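Local atomic coordinates of NalP translocator (PDB entry 1UYN), a protein that forms the outer-membrane beta-barrel pore of an autotransporter, through which the secreted protease passenger domain is translocated to the bacterial cell surface. Residues K124-S135 with S149-L160. Numbering follows the deposited sequence.
Sequences KGLFSYGRYKNS and SVNGTLMQLGAL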
loop_
_atom_site.group_PDB
_atom_site.type_symbol
_atom_site.label_atom_id
_atom_site.label_comp_id
_atom_site.label_asym_id
_atom_site.label_seq_id
_atom_site.Cartn_x
_atom_site.Cartn_y
_atom_site.Cartn_z
ATOM N N LYS A 124 -12.763 -0.180 -11.802
ATOM C CA LYS A 124 -12.251 -1.097 -10.774
ATOM C C LYS A 124 -12.896 -0.857 -9.398
ATOM O O LYS A 124 -13.010 0.270 -8.974
ATOM C CB LYS A 124 -10.747 -0.895 -10.576
ATOM C CG LYS A 124 -9.832 -1.319 -11.715
ATOM C CD LYS A 124 -8.317 -1.277 -11.268
ATOM C CE LYS A 124 -7.350 -1.687 -12.423
ATOM N NZ LYS A 124 -6.043 -1.035 -12.298
ATOM N N GLY A 125 -13.295 -1.920 -8.717
ATOM C CA GLY A 125 -13.619 -1.919 -7.297
ATOM C C GLY A 125 -12.517 -2.632 -6.546
ATOM O O GLY A 125 -12.026 -3.630 -6.992
ATOM N N LEU A 126 -12.086 -2.081 -5.428
ATOM C CA LEU A 126 -11.037 -2.651 -4.576
ATOM C C LEU A 126 -11.552 -2.711 -3.135
ATOM O O LEU A 126 -12.291 -1.848 -2.704
ATOM C CB LEU A 126 -9.765 -1.791 -4.617
ATOM C CG LEU A 126 -9.267 -1.401 -6.022
ATOM C CD1 LEU A 126 -8.222 -0.336 -5.981
ATOM C CD2 LEU A 126 -8.733 -2.607 -6.772
ATOM N N PHE A 127 -11.172 -3.756 -2.421
ATOM C CA PHE A 127 -11.500 -3.906 -1.006
ATOM C C PHE A 127 -10.345 -4.612 -0.287
ATOM O O PHE A 127 -9.668 -5.472 -0.836
ATOM C CB PHE A 127 -12.784 -4.713 -0.849
ATOM C CG PHE A 127 -13.089 -5.090 0.571
ATOM C CD1 PHE A 127 -13.698 -4.169 1.432
ATOM C CD2 PHE A 127 -12.754 -6.351 1.070
ATOM C CE1 PHE A 127 -13.986 -4.492 2.769
ATOM C CE2 PHE A 127 -13.063 -6.687 2.413
ATOM C CZ PHE A 127 -13.671 -5.745 3.250
ATOM N N SER A 128 -10.102 -4.250 0.945
ATOM C CA SER A 128 -9.068 -4.914 1.719
ATOM C C SER A 128 -9.455 -4.879 3.186
ATOM O O SER A 128 -10.147 -3.959 3.668
ATOM C CB SER A 128 -7.725 -4.255 1.489
ATOM O OG SER A 128 -7.679 -3.008 2.160
ATOM N N TYR A 129 -9.062 -5.938 3.875
ATOM C CA TYR A 129 -9.289 -6.057 5.301
ATOM C C TYR A 129 -7.977 -6.567 5.788
ATOM O O TYR A 129 -7.539 -7.630 5.345
ATOM C CB TYR A 129 -10.406 -7.054 5.649
ATOM C CG TYR A 129 -10.710 -7.131 7.121
ATOM C CD1 TYR A 129 -10.009 -7.993 7.961
ATOM C CD2 TYR A 129 -11.677 -6.324 7.684
ATOM C CE1 TYR A 129 -10.299 -8.066 9.330
ATOM C CE2 TYR A 129 -11.975 -6.378 9.053
ATOM C CZ TYR A 129 -11.293 -7.253 9.882
ATOM O OH TYR A 129 -11.599 -7.293 11.266
ATOM N N GLY A 130 -7.345 -5.808 6.676
ATOM C CA GLY A 130 -6.209 -6.324 7.382
ATOM C C GLY A 130 -6.213 -6.005 8.854
ATOM O O GLY A 130 -6.896 -5.101 9.328
ATOM N N ARG A 131 -5.411 -6.772 9.559
ATOM C CA ARG A 131 -5.170 -6.579 10.945
ATOM C C ARG A 131 -3.729 -6.165 11.101
ATOM O O ARG A 131 -2.897 -6.470 10.275
ATOM C CB ARG A 131 -5.424 -7.873 11.680
ATOM C CG ARG A 131 -6.811 -8.428 11.481
ATOM C CD ARG A 131 -7.829 -7.802 12.414
ATOM N NE ARG A 131 -8.031 -8.679 13.561
ATOM C CZ ARG A 131 -7.926 -8.288 14.824
ATOM N NH1 ARG A 131 -7.641 -7.012 15.145
ATOM N NH2 ARG A 131 -8.099 -9.186 15.785
ATOM N N TYR A 132 -3.442 -5.416 12.150
ATOM C CA TYR A 132 -2.069 -5.024 12.396
ATOM C C TYR A 132 -1.739 -5.075 13.877
ATOM O O TYR A 132 -2.613 -5.006 14.715
ATOM C CB TYR A 132 -1.738 -3.670 11.733
ATOM C CG TYR A 132 -2.371 -2.465 12.356
ATOM C CD1 TYR A 132 -1.783 -1.831 13.424
ATOM C CD2 TYR A 132 -3.553 -1.942 11.861
ATOM C CE1 TYR A 132 -2.344 -0.736 13.995
ATOM C CE2 TYR A 132 -4.137 -0.844 12.442
ATOM C CZ TYR A 132 -3.519 -0.235 13.515
ATOM O OH TYR A 132 -4.082 0.888 14.120
ATOM N N LYS A 133 -0.471 -5.276 14.166
ATOM C CA LYS A 133 0.028 -5.221 15.515
ATOM C C LYS A 133 1.256 -4.327 15.527
ATOM O O LYS A 133 2.197 -4.579 14.818
ATOM C CB LYS A 133 0.391 -6.621 16.024
ATOM C CG LYS A 133 0.665 -6.632 17.536
ATOM C CD LYS A 133 0.771 -8.049 18.140
ATOM C CE LYS A 133 2.228 -8.380 18.614
ATOM N NZ LYS A 133 2.334 -8.691 20.101
ATOM N N ASN A 134 1.234 -3.297 16.354
ATOM C CA ASN A 134 2.365 -2.383 16.509
ATOM C C ASN A 134 3.001 -2.656 17.847
ATOM O O ASN A 134 2.335 -2.633 18.884
ATOM C CB ASN A 134 1.884 -0.910 16.481
ATOM C CG ASN A 134 1.415 -0.465 15.106
ATOM O OD1 ASN A 134 1.618 -1.156 14.100
ATOM N ND2 ASN A 134 0.751 0.674 15.062
ATOM N N SER A 135 4.290 -2.944 17.822
ATOM C CA SER A 135 5.082 -3.069 19.037
ATOM C C SER A 135 5.935 -1.844 19.135
ATOM O O SER A 135 6.643 -1.540 18.238
ATOM C CB SER A 135 5.958 -4.278 18.968
ATOM O OG SER A 135 5.158 -5.388 19.212
ATOM N N SER A 149 1.897 -2.427 23.054
ATOM C CA SER A 149 1.435 -3.316 21.997
ATOM C C SER A 149 -0.002 -2.982 21.664
ATOM O O SER A 149 -0.874 -2.899 22.540
ATOM C CB SER A 149 1.601 -4.797 22.425
ATOM O OG SER A 149 1.948 -5.593 21.287
ATOM N N VAL A 150 -0.260 -2.743 20.396
ATOM C CA VAL A 150 -1.623 -2.332 20.011
ATOM C C VAL A 150 -2.033 -3.012 18.742
ATOM O O VAL A 150 -1.217 -3.197 17.847
ATOM C CB VAL A 150 -1.789 -0.777 19.900
ATOM C CG1 VAL A 150 -0.900 -0.219 18.869
ATOM C CG2 VAL A 150 -3.231 -0.393 19.602
ATOM N N ASN A 151 -3.293 -3.399 18.697
ATOM C CA ASN A 151 -3.852 -3.998 17.535
ATOM C C ASN A 151 -4.784 -3.061 16.884
ATOM O O ASN A 151 -5.393 -2.252 17.530
ATOM C CB ASN A 151 -4.570 -5.299 17.865
ATOM C CG ASN A 151 -3.703 -6.251 18.658
ATOM O OD1 ASN A 151 -4.092 -6.669 19.762
ATOM N ND2 ASN A 151 -2.539 -6.602 18.123
ATOM N N GLY A 152 -4.882 -3.166 15.577
ATOM C CA GLY A 152 -5.904 -2.460 14.848
ATOM C C GLY A 152 -6.402 -3.256 13.647
ATOM O O GLY A 152 -5.978 -4.360 13.369
ATOM N N THR A 153 -7.376 -2.661 12.984
ATOM C CA THR A 153 -7.945 -3.136 11.750
ATOM C C THR A 153 -7.922 -1.971 10.829
ATOM O O THR A 153 -8.192 -0.847 11.236
ATOM C CB THR A 153 -9.355 -3.535 11.971
ATOM O OG1 THR A 153 -9.377 -4.491 13.025
ATOM C CG2 THR A 153 -9.887 -4.330 10.778
ATOM N N LEU A 154 -7.552 -2.235 9.596
ATOM C CA LEU A 154 -7.623 -1.254 8.537
ATOM C C LEU A 154 -8.397 -1.813 7.370
ATOM O O LEU A 154 -8.077 -2.889 6.873
ATOM C CB LEU A 154 -6.222 -0.919 8.098
ATOM C CG LEU A 154 -6.095 -0.001 6.917
ATOM C CD1 LEU A 154 -6.784 1.375 7.197
ATOM C CD2 LEU A 154 -4.613 0.112 6.640
ATOM N N MET A 155 -9.406 -1.095 6.911
ATOM C CA MET A 155 -10.109 -1.497 5.700
ATOM C C MET A 155 -9.950 -0.490 4.616
ATOM O O MET A 155 -9.928 0.675 4.871
ATOM C CB MET A 155 -11.576 -1.673 5.970
ATOM C CG MET A 155 -11.783 -2.908 6.813
ATOM S SD MET A 155 -13.495 -3.137 7.322
ATOM C CE MET A 155 -14.480 -2.373 5.631
ATOM N N GLN A 156 -9.857 -0.934 3.395
ATOM C CA GLN A 156 -9.845 0.013 2.307
ATOM C C GLN A 156 -10.960 -0.367 1.351
ATOM O O GLN A 156 -11.273 -1.568 1.156
ATOM C CB GLN A 156 -8.493 0.003 1.587
ATOM C CG GLN A 156 -7.293 0.279 2.470
ATOM C CD GLN A 156 -6.052 -0.199 1.803
ATOM O OE1 GLN A 156 -6.008 -1.338 1.328
ATOM N NE2 GLN A 156 -5.034 0.638 1.756
ATOM N N LEU A 157 -11.580 0.676 0.803
ATOM C CA LEU A 157 -12.503 0.565 -0.314
ATOM C C LEU A 157 -12.101 1.540 -1.421
ATOM O O LEU A 157 -11.803 2.710 -1.170
ATOM C CB LEU A 157 -13.912 0.896 0.144
ATOM C CG LEU A 157 -14.785 -0.327 0.378
ATOM C CD1 LEU A 157 -16.043 0.116 1.099
ATOM C CD2 LEU A 157 -15.164 -0.950 -0.998
ATOM N N GLY A 158 -12.131 1.061 -2.650
ATOM C CA GLY A 158 -11.587 1.800 -3.759
ATOM C C GLY A 158 -12.507 1.738 -4.962
ATOM O O GLY A 158 -13.127 0.699 -5.251
ATOM N N ALA A 159 -12.577 2.855 -5.668
ATOM C CA ALA A 159 -13.294 2.913 -6.891
ATOM C C ALA A 159 -12.409 3.683 -7.838
ATOM O O ALA A 159 -12.007 4.761 -7.540
ATOM C CB ALA A 159 -14.628 3.598 -6.690
ATOM N N LEU A 160 -12.062 3.090 -8.960
ATOM C CA LEU A 160 -11.276 3.766 -9.953
ATOM C C LEU A 160 -11.935 3.602 -11.323
ATOM O O LEU A 160 -12.519 2.571 -11.610
ATOM C CB LEU A 160 -9.868 3.188 -9.992
ATOM C CG LEU A 160 -8.983 3.271 -8.752
ATOM C CD1 LEU A 160 -7.676 2.521 -8.991
ATOM C CD2 LEU A 160 -8.682 4.719 -8.350
HETATM O O HOH W 1 -6.525 -2.854 4.551
HETATM O O HOH W 2 4.379 -7.162 21.014
#
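Tyr132 lays its ring over Gly152, the residue directly across the strand pair. Gly152 CA sits 3.7 Å from the centroid of the Tyr132 ring, over one face, which makes a CH-pi contact. The ring gets there because CG stands between the backbone N and the carbonyl carbon (chi1 71°). Gly152 has no side chain, and the Tyr132 ring packs directly on its backbone. Tyr132 OH reaches past the partner strand to Gln186 of strand 172-192, and the His21 ring of helix 12-34 meets the Tyr132 ring at about 40°.

At the other end, Lys124 and Leu160 form a hydrogen-bonded antiparallel pair. Lys124 N to Leu160 O is 2.8 Å and nearly straight, at 172°. Their side chains part beyond CB: Lys124 NZ forms salt bridges with Asp37 and Glu176, while Leu160 CD1 meets Leu126 CD1 at 4.2 Å.

Between them, Ser128 OG donates to Gln156 OE1 at 2.5 Å. A water also donates to Ser128 OG and to Leu154 O. Gln156 NE2 bonds to Gln25 O of the helix.

Along the middle of the other face lie Phe127, Tyr129, Met155 and Leu157, with Arg131 and Lys133 nearer Ser135. Met155 SD lies at the Tyr129 ring edge, and Met155 CE reaches Phe127 CE1 at 3.6 Å.

This barrel hairpin is therefore two-sided: inner polar groups, set among leucines, tie it to helix 12-34, Asp37 and strand 172-192, and the largely apolar middle of the outer face is consistent with facing lipid.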